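DNA double-strand break repair nuclease NurA (Sulfolobus solfataricus, PDB 2YGK) is a manganese-dependent nuclease that processes linear duplex DNA ends in double-strand break repair and, probably together with the HerA helicase, stimulates resection of the 5' strand. Local coordinates at residues R207-T212 / K231-N236; M254-F259 / R271-G276; M112-L117 / L180-L185. All blocks are in the same frame, centred on the assembly; numbering follows the deposited sequence.

Overall arrangement
Going along the chain from the N terminus, the three contacts come in series; none nests in or crosses another. Contact 3 closes first, bringing helices 104-123 and 171-193 together over 62 intervening residues that include strand 129-133, which carries the manganese ligand D133. Contact 1 follows: the loop after strand 197-201 is held against strand 228-236, with helix 216-223 in between. Contact 2 closes the shortest loop, the hairpin of strands 255-262 and 270-275. Contacts 1 and 2 touch, because strands 228-236 and 255-262 are sheet neighbours and I233 O lies 2.8 Å from T258 N. Contact 3 stands apart, its centre about 19 Å from that of contact 2 and about 26 Å from that of contact 1.

Contact 1. Residues R207-T212 / K231-N236; sequences RDLFGT and KLIIKN
D208 and K235 reach for each other from opposite directions and meet in a salt bridge at the surface. K235 NZ lies 2.5 Å from D208 OD2, a short distance that should not be pressed at this resolution. The ammonium group comes in on the syn side of that oxygen, 19° out of the carboxylate plane, which also brings it within 3.2 Å of D208 OD1. The lysine gets there by curling: its chain bends at both outer torsions (chi3 68°, chi4 58°), and the two bends swing the amine across to the carboxylate. Beside this polar pair the contact is greasy. I233 runs its CD1 branch across the base of the aspartate, 3.4 Å from D208 CB, and the same methyl sits 3.7 Å from L209 CG. I233 CG2 also touches D208, 3.8 Å from CB. Strand 228-236 lies beyond the hairpin 255-262/270-275 in the mixed central sheet, probably as an addition to an RNase H-like core, and the loop 207-212 leads from strand 197-201 of that sheet to helix 216-223. L209 slants over I233, its CD2 3.9 Å from I233 CG1, and the same methyl brushes the start of the K231 side chain, which then runs off extended. The loop is tied by D216, which takes the backbone N-H groups of L209 and F210. Within it, R207 NE donates to T212 O at 2.9 Å, nearly in the guanidinium plane.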
ATOM      1  N   ARG A 207      -0.419  11.023 -19.801  1.00 61.99           N
ATOM      2  CA  ARG A 207       0.235  10.753 -21.084  1.00 65.01           C
ATOM      3  C   ARG A 207      -0.445  11.522 -22.206  1.00 66.75           C
ATOM      4  O   ARG A 207      -0.143  11.317 -23.388  1.00 69.08           O
ATOM      5  CB  ARG A 207       0.227   9.242 -21.376  1.00 67.60           C
ATOM      6  CG  ARG A 207       1.264   8.482 -20.545  1.00 68.58           C
ATOM      7  CD  ARG A 207       1.039   7.004 -20.498  1.00 73.11           C
ATOM      8  NE  ARG A 207       2.115   6.309 -19.775  1.00 75.34           N
ATOM      9  CZ  ARG A 207       2.196   6.191 -18.452  1.00 73.94           C
ATOM     10  NH1 ARG A 207       1.274   6.730 -17.667  1.00 73.38           N
ATOM     11  NH2 ARG A 207       3.216   5.536 -17.911  1.00 74.32           N
ATOM     12  N   ASP A 208      -1.339  12.430 -21.826  1.00 66.35           N
ATOM     13  CA  ASP A 208      -2.083  13.230 -22.775  1.00 68.25           C
ATOM     14  C   ASP A 208      -1.160  13.841 -23.773  1.00 68.85           C
ATOM     15  O   ASP A 208      -1.491  13.890 -24.950  1.00 71.50           O
ATOM     16  CB  ASP A 208      -2.834  14.351 -22.063  1.00 67.18           C
ATOM     17  CG  ASP A 208      -4.094  13.858 -21.374  1.00 69.68           C
ATOM     18  OD1 ASP A 208      -4.987  13.352 -22.096  1.00 74.03           O
ATOM     19  OD2 ASP A 208      -4.185  13.979 -20.127  1.00 70.67           O
ATOM     20  N   LEU A 209       0.000  14.310 -23.319  1.00 67.34           N
ATOM     21  CA  LEU A 209       0.902  15.037 -24.216  1.00 67.55           C
ATOM     22  C   LEU A 209       1.573  14.120 -25.210  1.00 69.61           C
ATOM     23  O   LEU A 209       1.294  14.204 -26.405  1.00 71.86           O
ATOM     24  CB  LEU A 209       1.963  15.838 -23.450  1.00 65.26           C
ATOM     25  CG  LEU A 209       1.517  17.182 -22.892  1.00 62.29           C
ATOM     26  CD1 LEU A 209       2.739  17.896 -22.353  1.00 58.57           C
ATOM     27  CD2 LEU A 209       0.794  18.008 -23.963  1.00 59.35           C
ATOM     28  N   PHE A 210       2.437  13.243 -24.705  1.00 69.36           N
ATOM     29  CA  PHE A 210       3.362  12.492 -25.540  1.00 71.29           C
ATOM     30  C   PHE A 210       2.933  11.071 -25.841  1.00 73.60           C
ATOM     31  O   PHE A 210       3.427  10.486 -26.792  1.00 76.87           O
ATOM     32  CB  PHE A 210       4.729  12.457 -24.886  1.00 70.13           C
ATOM     33  CG  PHE A 210       5.259  13.800 -24.537  1.00 68.28           C
ATOM     34  CD1 PHE A 210       5.667  14.682 -25.531  1.00 69.79           C
ATOM     35  CD2 PHE A 210       5.376  14.187 -23.224  1.00 66.00           C
ATOM     36  CE1 PHE A 210       6.180  15.932 -25.211  1.00 67.90           C
ATOM     37  CE2 PHE A 210       5.876  15.437 -22.892  1.00 65.02           C
ATOM     38  CZ  PHE A 210       6.287  16.308 -23.887  1.00 66.32           C
ATOM     39  N   GLY A 211       2.049  10.500 -25.029  1.00 73.07           N
ATOM     40  CA  GLY A 211       1.508   9.165 -25.295  1.00 75.51           C
ATOM     41  C   GLY A 211       2.562   8.069 -25.364  1.00 76.94           C
ATOM     42  O   GLY A 211       2.594   7.294 -26.323  1.00 79.71           O
ATOM     43  N   THR A 212       3.421   8.015 -24.344  1.00 74.84           N
ATOM     44  CA  THR A 212       4.537   7.084 -24.308  1.00 75.96           C
ATOM     45  C   THR A 212       4.387   6.128 -23.130  1.00 75.44           C
ATOM     46  O   THR A 212       3.427   6.217 -22.370  1.00 73.76           O
ATOM     47  CB  THR A 212       5.886   7.823 -24.207  1.00 75.04           C
ATOM     48  OG1 THR A 212       6.042   8.393 -22.899  1.00 71.41           O
ATOM     49  CG2 THR A 212       5.985   8.922 -25.274  1.00 75.41           C
ATOM     50  N   LYS A 231       2.558  22.857 -23.372  1.00 50.91           N
ATOM     51  CA  LYS A 231       1.274  22.884 -24.021  1.00 53.32           C
ATOM     52  C   LYS A 231       0.169  22.587 -22.986  1.00 53.35           C
ATOM     53  O   LYS A 231       0.325  21.742 -22.088  1.00 51.66           O
ATOM     54  CB  LYS A 231       1.248  21.868 -25.147  1.00 55.64           C
ATOM     55  CG  LYS A 231      -0.128  21.637 -25.726  1.00 60.20           C
ATOM     56  CD  LYS A 231      -0.070  21.082 -27.158  1.00 67.48           C
ATOM     57  CE  LYS A 231      -1.380  21.385 -27.903  1.00 71.77           C
ATOM     58  NZ  LYS A 231      -1.750  20.394 -28.947  1.00 75.80           N
ATOM     59  N   LEU A 232      -0.932  23.317 -23.132  1.00 55.22           N
ATOM     60  CA  LEU A 232      -2.095  23.219 -22.277  1.00 56.07           C
ATOM     61  C   LEU A 232      -2.936  22.098 -22.780  1.00 58.22           C
ATOM     62  O   LEU A 232      -3.066  21.921 -23.960  1.00 60.12           O
ATOM     63  CB  LEU A 232      -2.900  24.523 -22.292  1.00 56.75           C
ATOM     64  CG  LEU A 232      -2.284  25.633 -21.417  1.00 57.23           C
ATOM     65  CD1 LEU A 232      -0.766  25.828 -21.669  1.00 56.92           C
ATOM     66  CD2 LEU A 232      -3.010  26.981 -21.623  1.00 59.89           C
ATOM     67  N   ILE A 233      -3.480  21.328 -21.857  1.00 59.14           N
ATOM     68  CA  ILE A 233      -4.286  20.183 -22.164  1.00 61.79           C
ATOM     69  C   ILE A 233      -5.629  20.482 -21.563  1.00 63.57           C
ATOM     70  O   ILE A 233      -5.699  20.980 -20.436  1.00 62.01           O
ATOM     71  CB  ILE A 233      -3.757  18.923 -21.476  1.00 61.03           C
ATOM     72  CG1 ILE A 233      -2.259  18.745 -21.720  1.00 61.06           C
ATOM     73  CG2 ILE A 233      -4.536  17.713 -21.923  1.00 62.73           C
ATOM     74  CD1 ILE A 233      -1.706  17.441 -21.148  1.00 62.36           C
ATOM     75  N   ILE A 234      -6.685  20.176 -22.314  1.00 67.62           N
ATOM     76  CA  ILE A 234      -8.052  20.417 -21.895  1.00 69.88           C
ATOM     77  C   ILE A 234      -8.696  19.057 -21.727  1.00 72.59           C
ATOM     78  O   ILE A 234      -8.736  18.268 -22.657  1.00 74.39           O
ATOM     79  CB  ILE A 234      -8.775  21.342 -22.908  1.00 72.11           C
ATOM     80  CG1 ILE A 234      -8.079  22.710 -22.920  1.00 70.80           C
ATOM     81  CG2 ILE A 234     -10.241  21.535 -22.551  1.00 73.19           C
ATOM     82  CD1 ILE A 234      -8.378  23.546 -24.109  1.00 75.07           C
ATOM     83  N   LYS A 235      -9.148  18.782 -20.510  1.00 73.81           N
ATOM     84  CA  LYS A 235      -9.589  17.452 -20.091  1.00 76.14           C
ATOM     85  C   LYS A 235     -11.025  17.499 -19.591  1.00 78.43           C
ATOM     86  O   LYS A 235     -11.555  18.575 -19.335  1.00 78.83           O
ATOM     87  CB  LYS A 235      -8.703  16.964 -18.946  1.00 74.14           C
ATOM     88  CG  LYS A 235      -7.232  16.823 -19.317  1.00 74.89           C
ATOM     89  CD  LYS A 235      -6.438  16.101 -18.240  1.00 75.22           C
ATOM     90  CE  LYS A 235      -6.809  14.630 -18.108  1.00 77.39           C
ATOM     91  NZ  LYS A 235      -6.613  13.885 -19.381  1.00 80.24           N
ATOM     92  N   ASN A 236     -11.654  16.339 -19.436  1.00 80.76           N
ATOM     93  CA  ASN A 236     -13.006  16.295 -18.882  1.00 83.09           C
ATOM     94  C   ASN A 236     -13.129  15.221 -17.807  1.00 82.29           C
ATOM     95  O   ASN A 236     -12.155  14.565 -17.475  1.00 80.89           O
ATOM     96  CB  ASN A 236     -14.058  16.143 -20.005  1.00 87.14           C
ATOM     97  CG  ASN A 236     -14.062  14.746 -20.655  1.00 90.81           C
ATOM     98  OD1 ASN A 236     -13.134  13.947 -20.483  1.00 92.48           O
ATOM     99  ND2 ASN A 236     -15.112  14.463 -21.417  1.00 94.60           N
TER

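Contact 2. Residues M254-F259 / R271-G276; sequences MEYTTF and RVDIVG
F259 and V272 fit closely in a CH-pi contact, V272 CB over one ring face 3.9 Å from the centroid. On the other face of the sheet, T258, R271 and D273 interlock. D273 OD1 accepts two donors, the T258 hydroxyl from above the carboxylate plane at 2.7 Å and R271 NE in a salt bridge, on its syn lone pair, almost straight (177°). An extended chain from CG to NE carries the arginine obliquely across T258, whose CG2 packs over one guanidinium face; NH2 adds a weak bond to T258 OG1, and NH1 goes to S204. With a leucine in place of R271, D273 would probably lose its charged mate and S204 its donor. D273 OD2 accepts bonds from L136 N and from a water that also bonds Y256 OH. Toward G276 the fit slackens: the poorly ordered selenomethionine M254 only brushes V275, SE to CG1 at 4.4 Å, though T257 OG1 still ties to G276 O at 2.9 Å. Along the strands, T257-I274 and F259-V272 are hydrogen-bonded pairs flanking the non-hydrogen-bonded T258-D273, the ladder of an antiparallel beta hairpin set between strands 228-236 and 197-201 of a mixed sheet consistent with an RNase H-like fold.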
HETATM    1  N   MSE A 254     -17.667  19.369 -16.018  1.00 99.25           N
HETATM    2  CA  MSE A 254     -16.551  20.237 -15.727  1.00 94.67           C
HETATM    3  C   MSE A 254     -15.462  19.841 -16.685  1.00 91.12           C
HETATM    4  O   MSE A 254     -15.104  18.670 -16.787  1.00 90.79           O
HETATM    5  CB  MSE A 254     -16.088  20.199 -14.263  1.00 92.65           C
HETATM    6  CG  MSE A 254     -16.882  21.161 -13.349  1.00 94.93           C
HETATM    7 SE   MSE A 254     -17.508  22.889 -14.172  1.00101.08          SE
HETATM    8  CE  MSE A 254     -18.668  23.490 -12.733  1.00102.51           C
ATOM      9  N   GLU A 255     -15.013  20.831 -17.444  1.00 87.72           N
ATOM     10  CA  GLU A 255     -13.824  20.718 -18.248  1.00 83.87           C
ATOM     11  C   GLU A 255     -12.754  21.518 -17.526  1.00 77.99           C
ATOM     12  O   GLU A 255     -12.989  22.660 -17.108  1.00 77.75           O
ATOM     13  CB  GLU A 255     -14.053  21.266 -19.664  1.00 86.15           C
ATOM     14  CG  GLU A 255     -14.744  20.271 -20.603  1.00 89.64           C
ATOM     15  CD  GLU A 255     -14.574  20.628 -22.086  1.00 92.71           C
ATOM     16  OE1 GLU A 255     -14.856  21.790 -22.493  1.00 93.64           O
ATOM     17  OE2 GLU A 255     -14.157  19.725 -22.844  1.00 93.78           O
ATOM     18  N   TYR A 256     -11.582  20.916 -17.375  1.00 72.17           N
ATOM     19  CA  TYR A 256     -10.479  21.597 -16.742  1.00 66.85           C
ATOM     20  C   TYR A 256      -9.253  21.605 -17.620  1.00 63.79           C
ATOM     21  O   TYR A 256      -9.197  20.925 -18.640  1.00 64.57           O
ATOM     22  CB  TYR A 256     -10.188  21.009 -15.362  1.00 64.85           C
ATOM     23  CG  TYR A 256      -9.687  19.597 -15.322  1.00 63.22           C
ATOM     24  CD1 TYR A 256     -10.545  18.527 -15.508  1.00 65.66           C
ATOM     25  CD2 TYR A 256      -8.365  19.330 -15.027  1.00 61.36           C
ATOM     26  CE1 TYR A 256     -10.081  17.204 -15.444  1.00 66.13           C
ATOM     27  CE2 TYR A 256      -7.883  18.043 -14.957  1.00 62.33           C
ATOM     28  CZ  TYR A 256      -8.739  16.974 -15.166  1.00 64.95           C
ATOM     29  OH  TYR A 256      -8.244  15.693 -15.079  1.00 65.23           O
ATOM     30  N   THR A 257      -8.283  22.420 -17.223  1.00 59.26           N
ATOM     31  CA  THR A 257      -7.043  22.544 -17.950  1.00 56.37           C
ATOM     32  C   THR A 257      -5.892  22.000 -17.110  1.00 52.38           C
ATOM     33  O   THR A 257      -5.812  22.271 -15.913  1.00 49.91           O
ATOM     34  CB  THR A 257      -6.756  23.996 -18.303  1.00 56.15           C
ATOM     35  OG1 THR A 257      -7.845  24.523 -19.057  1.00 58.34           O
ATOM     36  CG2 THR A 257      -5.512  24.097 -19.143  1.00 56.30           C
ATOM     37  N   THR A 258      -5.012  21.236 -17.760  1.00 49.81           N
ATOM     38  CA  THR A 258      -3.777  20.827 -17.158  1.00 46.61           C
ATOM     39  C   THR A 258      -2.627  21.487 -17.912  1.00 45.50           C
ATOM     40  O   THR A 258      -2.669  21.640 -19.126  1.00 46.54           O
ATOM     41  CB  THR A 258      -3.648  19.288 -17.155  1.00 46.97           C
ATOM     42  OG1 THR A 258      -4.770  18.710 -16.452  1.00 46.41           O
ATOM     43  CG2 THR A 258      -2.379  18.854 -16.451  1.00 45.00           C
ATOM     44  N   PHE A 259      -1.621  21.934 -17.176  1.00 42.88           N
ATOM     45  CA  PHE A 259      -0.305  22.171 -17.763  1.00 41.61           C
ATOM     46  C   PHE A 259       0.750  21.706 -16.781  1.00 40.08           C
ATOM     47  O   PHE A 259       0.460  21.525 -15.602  1.00 39.99           O
ATOM     48  CB  PHE A 259      -0.095  23.641 -18.121  1.00 41.55           C
ATOM     49  CG  PHE A 259      -0.165  24.581 -16.957  1.00 39.16           C
ATOM     50  CD1 PHE A 259      -1.371  25.088 -16.530  1.00 41.15           C
ATOM     51  CD2 PHE A 259       0.972  24.991 -16.316  1.00 38.52           C
ATOM     52  CE1 PHE A 259      -1.444  25.977 -15.421  1.00 40.04           C
ATOM     53  CE2 PHE A 259       0.905  25.888 -15.220  1.00 38.15           C
ATOM     54  CZ  PHE A 259      -0.301  26.360 -14.777  1.00 37.33           C
ATOM     55  N   ARG A 271       2.688  19.329 -11.996  1.00 34.97           N
ATOM     56  CA  ARG A 271       1.436  19.372 -12.746  1.00 35.13           C
ATOM     57  C   ARG A 271       0.479  20.343 -12.072  1.00 35.03           C
ATOM     58  O   ARG A 271       0.312  20.316 -10.850  1.00 34.06           O
ATOM     59  CB  ARG A 271       0.784  18.002 -12.740  1.00 35.91           C
ATOM     60  CG  ARG A 271      -0.454  17.902 -13.637  1.00 37.27           C
ATOM     61  CD  ARG A 271      -1.209  16.587 -13.420  1.00 38.82           C
ATOM     62  NE  ARG A 271      -2.477  16.585 -14.161  1.00 40.13           N
ATOM     63  CZ  ARG A 271      -2.881  15.640 -15.013  1.00 42.55           C
ATOM     64  NH1 ARG A 271      -2.142  14.544 -15.274  1.00 43.50           N
ATOM     65  NH2 ARG A 271      -4.044  15.797 -15.635  1.00 43.96           N
ATOM     66  N   VAL A 272      -0.174  21.193 -12.858  1.00 35.64           N
ATOM     67  CA  VAL A 272      -1.206  22.069 -12.308  1.00 35.28           C
ATOM     68  C   VAL A 272      -2.507  21.804 -13.031  1.00 36.90           C
ATOM     69  O   VAL A 272      -2.532  21.848 -14.254  1.00 38.34           O
ATOM     70  CB  VAL A 272      -0.862  23.539 -12.499  1.00 35.08           C
ATOM     71  CG1 VAL A 272      -1.949  24.364 -11.926  1.00 35.11           C
ATOM     72  CG2 VAL A 272       0.485  23.909 -11.858  1.00 33.40           C
ATOM     73  N   ASP A 273      -3.577  21.539 -12.288  1.00 37.70           N
ATOM     74  CA  ASP A 273      -4.927  21.489 -12.841  1.00 39.28           C
ATOM     75  C   ASP A 273      -5.689  22.688 -12.338  1.00 41.25           C
ATOM     76  O   ASP A 273      -5.675  22.981 -11.162  1.00 41.11           O
ATOM     77  CB  ASP A 273      -5.679  20.255 -12.389  1.00 39.31           C
ATOM     78  CG  ASP A 273      -4.988  18.960 -12.772  1.00 38.21           C
ATOM     79  OD1 ASP A 273      -4.294  19.023 -13.792  1.00 34.26           O
ATOM     80  OD2 ASP A 273      -5.133  17.914 -12.025  1.00 34.38           O
ATOM     81  N   ILE A 274      -6.386  23.365 -13.228  1.00 44.49           N
ATOM     82  CA  ILE A 274      -7.176  24.521 -12.868  1.00 46.64           C
ATOM     83  C   ILE A 274      -8.509  24.399 -13.601  1.00 49.92           C
ATOM     84  O   ILE A 274      -8.521  24.238 -14.792  1.00 51.36           O
ATOM     85  CB  ILE A 274      -6.387  25.848 -13.191  1.00 46.30           C
ATOM     86  CG1 ILE A 274      -7.266  27.082 -13.091  1.00 47.32           C
ATOM     87  CG2 ILE A 274      -5.802  25.832 -14.551  1.00 47.21           C
ATOM     88  CD1 ILE A 274      -6.448  28.356 -13.268  1.00 49.02           C
ATOM     89  N   VAL A 275      -9.625  24.419 -12.885  1.00 53.09           N
ATOM     90  CA  VAL A 275     -10.946  24.324 -13.524  1.00 57.33           C
ATOM     91  C   VAL A 275     -11.343  25.634 -14.219  1.00 61.15           C
ATOM     92  O   VAL A 275     -11.511  26.689 -13.581  1.00 61.49           O
ATOM     93  CB  VAL A 275     -12.066  24.007 -12.522  1.00 57.93           C
ATOM     94  CG1 VAL A 275     -13.410  24.202 -13.184  1.00 59.89           C
ATOM     95  CG2 VAL A 275     -11.913  22.598 -11.953  1.00 56.75           C
ATOM     96  N   GLY A 276     -11.542  25.533 -15.523  1.00 64.96           N
ATOM     97  CA  GLY A 276     -11.843  26.679 -16.356  1.00 68.47           C
ATOM     98  C   GLY A 276     -10.988  26.641 -17.601  1.00 70.02           C
ATOM     99  O   GLY A 276     -10.169  25.723 -17.777  1.00 68.63           O
TER
HETATM  100  O   HOH W   1      -6.370  15.756 -12.611  1.00 39.85           O

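Contact 3. Residues M112-L117 / L180-L185; sequences MEALEL and LLNQFL
L117 lays its CD1 against N182 and L185 at the heart of this helix pair. The two helical segments run nearly parallel, 18° apart, with axes 9.5 Å from each other at closest. They keep step: A114 lies level with N182, and three residues on, L117 with L185. L117 does its touching with CD1. Its CG stands anti to the carbonyl carbon (chi1 -60°) and the chain stretches on from there, bringing that methyl up to the other helix. It rests 3.6 Å from the backbone N182 O and 3.7 Å from L185 CB. L185 answers slantwise: its CB lies 3.9 Å from L117 CB, while its own CD1 extends back to lie 3.9 Å from A114 O. Each leucine thus leans on the backbone or stem of the opposite helix more than on the other's tip. N182 supplies the polar element, though without a bond to the facing segment. Its amide lies along the turn at E113 and A114, OD1 3.5 Å from A114 N at too poor an angle to count and ND2 beside E113 CB. The small A114 allows this closeness, its CA only 5.8 Å from N182 CA. Beyond CB the E113 side chain leads off from the amide, about 7 Å from the bound manganese. Alongside, L162 of helix 162-166 packs on both A114 and L181. The other flank of helix 104-123 lies against the central sheet, with L115 on V74 and A76 of strand 70-82 and E116 on I57 and the manganese ligand D58 of strand 54-65.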
HETATM    1  N   MSE A 112      -9.078  11.576   5.494  1.00 40.77           N
HETATM    2  CA  MSE A 112      -8.089  12.642   5.439  1.00 39.75           C
HETATM    3  C   MSE A 112      -8.457  13.635   4.327  1.00 40.05           C
HETATM    4  O   MSE A 112      -8.486  14.830   4.563  1.00 39.59           O
HETATM    5  CB  MSE A 112      -6.693  12.058   5.252  1.00 38.64           C
HETATM    6  CG  MSE A 112      -5.558  13.092   5.143  1.00 38.87           C
HETATM    7 SE   MSE A 112      -3.940  12.288   4.322  1.00 39.69          SE
HETATM    8  CE  MSE A 112      -4.854  11.691   2.680  1.00 35.56           C
ATOM      9  N   GLU A 113      -8.772  13.137   3.134  1.00 41.01           N
ATOM     10  CA  GLU A 113      -9.142  13.991   2.022  1.00 42.52           C
ATOM     11  C   GLU A 113     -10.362  14.882   2.381  1.00 42.46           C
ATOM     12  O   GLU A 113     -10.357  16.085   2.157  1.00 42.28           O
ATOM     13  CB  GLU A 113      -9.321  13.132   0.752  1.00 44.46           C
ATOM     14  CG  GLU A 113      -7.924  12.933  -0.070  1.00 51.26           C
ATOM     15  CD  GLU A 113      -7.526  11.442  -0.439  1.00 59.65           C
ATOM     16  OE1 GLU A 113      -8.408  10.539  -0.408  1.00 65.74           O
ATOM     17  OE2 GLU A 113      -6.322  11.194  -0.777  1.00 62.13           O
ATOM     18  N   ALA A 114     -11.362  14.299   3.028  1.00 42.39           N
ATOM     19  CA  ALA A 114     -12.477  15.050   3.579  1.00 42.55           C
ATOM     20  C   ALA A 114     -12.061  16.289   4.384  1.00 41.60           C
ATOM     21  O   ALA A 114     -12.645  17.357   4.196  1.00 44.01           O
ATOM     22  CB  ALA A 114     -13.324  14.148   4.424  1.00 43.23           C
ATOM     23  N   LEU A 115     -11.067  16.174   5.256  1.00 39.46           N
ATOM     24  CA  LEU A 115     -10.687  17.284   6.128  1.00 39.04           C
ATOM     25  C   LEU A 115      -9.957  18.366   5.342  1.00 38.64           C
ATOM     26  O   LEU A 115     -10.150  19.573   5.591  1.00 40.37           O
ATOM     27  CB  LEU A 115      -9.811  16.818   7.287  1.00 38.38           C
ATOM     28  CG  LEU A 115     -10.469  15.891   8.318  1.00 40.36           C
ATOM     29  CD1 LEU A 115      -9.413  15.442   9.340  1.00 41.94           C
ATOM     30  CD2 LEU A 115     -11.641  16.539   9.016  1.00 39.89           C
ATOM     31  N   GLU A 116      -9.111  17.944   4.401  1.00 37.10           N
ATOM     32  CA  GLU A 116      -8.461  18.877   3.495  1.00 35.88           C
ATOM     33  C   GLU A 116      -9.526  19.696   2.789  1.00 36.17           C
ATOM     34  O   GLU A 116      -9.559  20.916   2.904  1.00 36.02           O
ATOM     35  CB  GLU A 116      -7.616  18.148   2.444  1.00 34.64           C
ATOM     36  CG  GLU A 116      -6.357  17.580   2.979  1.00 36.52           C
ATOM     37  CD  GLU A 116      -5.603  16.669   2.014  1.00 36.86           C
ATOM     38  OE1 GLU A 116      -5.237  17.082   0.925  1.00 39.41           O
ATOM     39  OE2 GLU A 116      -5.332  15.527   2.371  1.00 39.92           O
ATOM     40  N   LEU A 117     -10.402  19.012   2.059  1.00 36.34           N
ATOM     41  CA  LEU A 117     -11.384  19.703   1.241  1.00 37.28           C
ATOM     42  C   LEU A 117     -12.282  20.549   2.114  1.00 39.91           C
ATOM     43  O   LEU A 117     -12.619  21.657   1.724  1.00 41.03           O
ATOM     44  CB  LEU A 117     -12.234  18.739   0.436  1.00 37.59           C
ATOM     45  CG  LEU A 117     -11.528  17.800  -0.563  1.00 35.24           C
ATOM     46  CD1 LEU A 117     -12.601  16.795  -0.985  1.00 32.12           C
ATOM     47  CD2 LEU A 117     -10.824  18.530  -1.793  1.00 28.03           C
ATOM     48  N   LEU A 180     -18.333   9.652  -1.951  1.00 58.89           N
ATOM     49  CA  LEU A 180     -19.372  10.629  -2.286  1.00 60.09           C
ATOM     50  C   LEU A 180     -19.118  11.985  -1.628  1.00 58.18           C
ATOM     51  O   LEU A 180     -19.120  13.017  -2.300  1.00 57.66           O
ATOM     52  CB  LEU A 180     -20.760  10.125  -1.885  1.00 62.82           C
ATOM     53  CG  LEU A 180     -21.674   9.616  -3.003  1.00 65.99           C
ATOM     54  CD1 LEU A 180     -23.060   9.332  -2.439  1.00 69.04           C
ATOM     55  CD2 LEU A 180     -21.790  10.611  -4.161  1.00 66.44           C
ATOM     56  N   LEU A 181     -18.870  11.967  -0.320  1.00 56.51           N
ATOM     57  CA  LEU A 181     -18.568  13.198   0.421  1.00 54.94           C
ATOM     58  C   LEU A 181     -17.474  14.031  -0.255  1.00 52.63           C
ATOM     59  O   LEU A 181     -17.617  15.243  -0.455  1.00 52.43           O
ATOM     60  CB  LEU A 181     -18.147  12.878   1.862  1.00 53.68           C
ATOM     61  CG  LEU A 181     -17.971  14.115   2.748  1.00 52.57           C
ATOM     62  CD1 LEU A 181     -19.214  15.007   2.681  1.00 54.26           C
ATOM     63  CD2 LEU A 181     -17.635  13.746   4.179  1.00 50.85           C
ATOM     64  N   ASN A 182     -16.377  13.384  -0.611  1.00 50.54           N
ATOM     65  CA  ASN A 182     -15.329  14.093  -1.327  1.00 48.90           C
ATOM     66  C   ASN A 182     -15.817  14.716  -2.651  1.00 49.85           C
ATOM     67  O   ASN A 182     -15.513  15.871  -2.941  1.00 49.60           O
ATOM     68  CB  ASN A 182     -14.163  13.174  -1.572  1.00 47.35           C
ATOM     69  CG  ASN A 182     -13.545  12.691  -0.300  1.00 46.24           C
ATOM     70  OD1 ASN A 182     -13.760  13.266   0.752  1.00 46.17           O
ATOM     71  ND2 ASN A 182     -12.757  11.638  -0.390  1.00 45.08           N
ATOM     72  N   GLN A 183     -16.593  13.973  -3.433  1.00 51.40           N
ATOM     73  CA  GLN A 183     -17.106  14.490  -4.711  1.00 52.66           C
ATOM     74  C   GLN A 183     -17.992  15.718  -4.497  1.00 53.55           C
ATOM     75  O   GLN A 183     -17.906  16.693  -5.241  1.00 54.14           O
ATOM     76  CB  GLN A 183     -17.860  13.405  -5.498  1.00 54.73           C
ATOM     77  CG  GLN A 183     -16.945  12.333  -6.103  1.00 54.67           C
ATOM     78  CD  GLN A 183     -17.664  11.251  -6.920  1.00 59.43           C
ATOM     79  OE1 GLN A 183     -18.894  11.111  -6.892  1.00 62.62           O
ATOM     80  NE2 GLN A 183     -16.879  10.475  -7.655  1.00 60.50           N
ATOM     81  N   PHE A 184     -18.804  15.678  -3.455  1.00 54.48           N
ATOM     82  CA  PHE A 184     -19.686  16.771  -3.096  1.00 56.05           C
ATOM     83  C   PHE A 184     -18.881  17.949  -2.585  1.00 54.44           C
ATOM     84  O   PHE A 184     -19.159  19.096  -2.944  1.00 56.30           O
ATOM     85  CB  PHE A 184     -20.690  16.297  -2.053  1.00 57.97           C
ATOM     86  CG  PHE A 184     -21.544  17.391  -1.463  1.00 61.92           C
ATOM     87  CD1 PHE A 184     -22.606  17.939  -2.181  1.00 65.89           C
ATOM     88  CD2 PHE A 184     -21.308  17.850  -0.171  1.00 63.56           C
ATOM     89  CE1 PHE A 184     -23.402  18.934  -1.621  1.00 68.95           C
ATOM     90  CE2 PHE A 184     -22.114  18.843   0.399  1.00 66.16           C
ATOM     91  CZ  PHE A 184     -23.159  19.383  -0.328  1.00 68.75           C
ATOM     92  N   LEU A 185     -17.851  17.673  -1.790  1.00 52.05           N
ATOM     93  CA  LEU A 185     -16.931  18.715  -1.327  1.00 49.99           C
ATOM     94  C   LEU A 185     -16.104  19.398  -2.427  1.00 49.04           C
ATOM     95  O   LEU A 185     -15.923  20.622  -2.413  1.00 48.75           O
ATOM     96  CB  LEU A 185     -16.013  18.132  -0.261  1.00 47.88           C
ATOM     97  CG  LEU A 185     -16.755  17.877   1.035  1.00 48.31           C
ATOM     98  CD1 LEU A 185     -15.863  17.111   1.987  1.00 45.45           C
ATOM     99  CD2 LEU A 185     -17.250  19.188   1.671  1.00 48.18           C
TER